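Local structure of DUF1460 domain-containing protein (Legionella pneumophila subsp. pneumophila, 2IM9) at residues S217-I222 against G311-V316. The protein is of unknown function but is probably an N-acetylmuramoyl-L-alanine amidase-like enzyme related to papain-type cysteine peptidases. Numbering follows the deposited sequence. Where two conformers were deposited one is given.
Sequences SNVPYI and GINIQV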
# COMPACT_ATOMS: atom_id res chain seq x y z
N SER A 217 16.95 0.88 0.62
CA SER A 217 15.91 1.88 0.75
C SER A 217 16.40 3.09 1.55
O SER A 217 17.44 3.02 2.23
CB SER A 217 14.65 1.28 1.38
OG SER A 217 14.87 0.99 2.75
N ASN A 218 15.67 4.19 1.45
CA ASN A 218 15.96 5.39 2.24
C ASN A 218 14.61 6.02 2.59
O ASN A 218 14.05 6.85 1.85
CB ASN A 218 16.87 6.37 1.49
CG ASN A 218 17.67 7.28 2.43
OD1 ASN A 218 18.04 6.88 3.55
ND2 ASN A 218 17.99 8.48 1.96
N VAL A 219 14.05 5.57 3.71
CA VAL A 219 12.66 5.87 4.03
C VAL A 219 12.60 6.81 5.22
O VAL A 219 12.89 6.39 6.35
CB VAL A 219 11.88 4.60 4.38
CG1 VAL A 219 10.41 4.95 4.71
CG2 VAL A 219 11.96 3.56 3.21
N PRO A 220 12.18 8.07 4.99
CA PRO A 220 12.04 8.95 6.16
C PRO A 220 10.97 8.44 7.11
O PRO A 220 9.96 7.85 6.66
CB PRO A 220 11.61 10.29 5.54
CG PRO A 220 12.11 10.22 4.11
CD PRO A 220 11.85 8.78 3.74
N TYR A 221 11.17 8.64 8.41
CA TYR A 221 10.10 8.32 9.36
C TYR A 221 10.16 9.23 10.57
O TYR A 221 11.25 9.66 10.99
CB TYR A 221 10.09 6.83 9.78
CG TYR A 221 11.24 6.41 10.69
CD1 TYR A 221 11.05 6.30 12.08
CD2 TYR A 221 12.51 6.12 10.17
CE1 TYR A 221 12.10 5.90 12.92
CE2 TYR A 221 13.58 5.75 11.03
CZ TYR A 221 13.35 5.63 12.39
OH TYR A 221 14.39 5.24 13.23
N ILE A 222 8.97 9.53 11.09
CA ILE A 222 8.87 10.26 12.35
C ILE A 222 8.91 9.20 13.43
O ILE A 222 8.04 8.32 13.47
CB ILE A 222 7.56 11.03 12.46
CG1 ILE A 222 7.42 12.03 11.31
CG2 ILE A 222 7.49 11.82 13.78
CD1 ILE A 222 6.03 12.62 11.25
N GLY A 311 8.35 3.92 13.91
CA GLY A 311 7.66 5.17 13.54
C GLY A 311 6.86 5.11 12.26
O GLY A 311 6.51 4.03 11.77
N ILE A 312 6.57 6.29 11.70
CA ILE A 312 5.70 6.37 10.52
C ILE A 312 6.23 7.27 9.40
O ILE A 312 6.92 8.25 9.66
CB ILE A 312 4.29 6.87 10.90
CG1 ILE A 312 4.33 8.28 11.53
CG2 ILE A 312 3.59 5.84 11.79
CD1 ILE A 312 2.92 8.86 11.80
N ASN A 313 5.88 6.94 8.16
CA ASN A 313 6.19 7.76 6.99
C ASN A 313 4.87 8.32 6.48
O ASN A 313 3.84 7.64 6.54
CB ASN A 313 6.90 6.89 5.92
CG ASN A 313 7.10 7.60 4.59
OD1 ASN A 313 6.18 7.69 3.77
ND2 ASN A 313 8.30 8.09 4.36
N ILE A 314 4.91 9.56 5.99
CA ILE A 314 3.69 10.24 5.53
C ILE A 314 3.87 10.74 4.10
O ILE A 314 4.84 11.44 3.80
CB ILE A 314 3.30 11.44 6.44
CG1 ILE A 314 3.21 11.03 7.92
CG2 ILE A 314 1.96 12.05 6.01
CD1 ILE A 314 4.51 11.16 8.69
N GLN A 315 2.93 10.37 3.23
CA GLN A 315 2.92 10.82 1.84
C GLN A 315 1.57 11.44 1.52
O GLN A 315 0.55 11.10 2.12
CB GLN A 315 3.13 9.64 0.91
CG GLN A 315 4.54 9.11 0.94
CD GLN A 315 4.70 7.97 0.00
OE1 GLN A 315 4.19 6.87 0.26
NE2 GLN A 315 5.37 8.21 -1.12
N VAL A 316 1.56 12.39 0.59
CA VAL A 316 0.31 12.98 0.14
C VAL A 316 0.16 12.77 -1.36
O VAL A 316 1.14 12.53 -2.05
CB VAL A 316 0.19 14.48 0.46
CG1 VAL A 316 0.19 14.72 1.97
CG2 VAL A 316 1.33 15.26 -0.21
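Ile222 and Ile312 face each other as an antiparallel hydrogen-bonded pair, the single beta bridge between 217-222 and 311-316. Ile222 N gives its hydrogen to Ile312 O at 2.8 Å, and Ile312 N returns a longer bond of 3.1 Å to Ile222 O. Each carbonyl also takes a CA-H contact from the residue before the donor: Tyr221 CA lies 3.2 Å from Ile312 O, and Gly311 CA sits equally close to Ile222 O. Gly311, with no side chain, lets the backbone pass close to that carbonyl, with Tyr221 CD1 nearby.

The N-to-C directions of the two short strand segments make 117°, far from the 180° of a straight antiparallel pair, so they cross steeply and part quickly. Just beyond the bridge, where the strands turn away from each other, Asn313 reaches across to Pro220. Its CG stands anti to the backbone N (chi1 172°), which carries the amide across to the other strand, alongside the Pro220 ring. There ND2 donates to Pro220 O over 2.8 Å, nearly straight at 164°, with the acceptor almost in the amide plane. ND2 also bonds Asp153 OD2, from strand 151-153, while Val219 CG1 packs 3.8 Å from this nitrogen.

On the face that carries Ile222 and Ile312, the extended chain of Ile222 reaches past its direct partner to Ile314. The CD1 atoms of Ile222 and Ile314 come unusually close, but Ile314 was modelled in two conformers, so that squeeze is doubtful.

Strand 311-317 pairs antiparallel with strands 214-223, 246-254 and 151-153, making it a branch point of the sheet. With only one backbone pair formed, the buried Asn313 amide takes over where the ladder stops: one nitrogen, shared between a carbonyl and a carboxylate, ties the departing strand to two others.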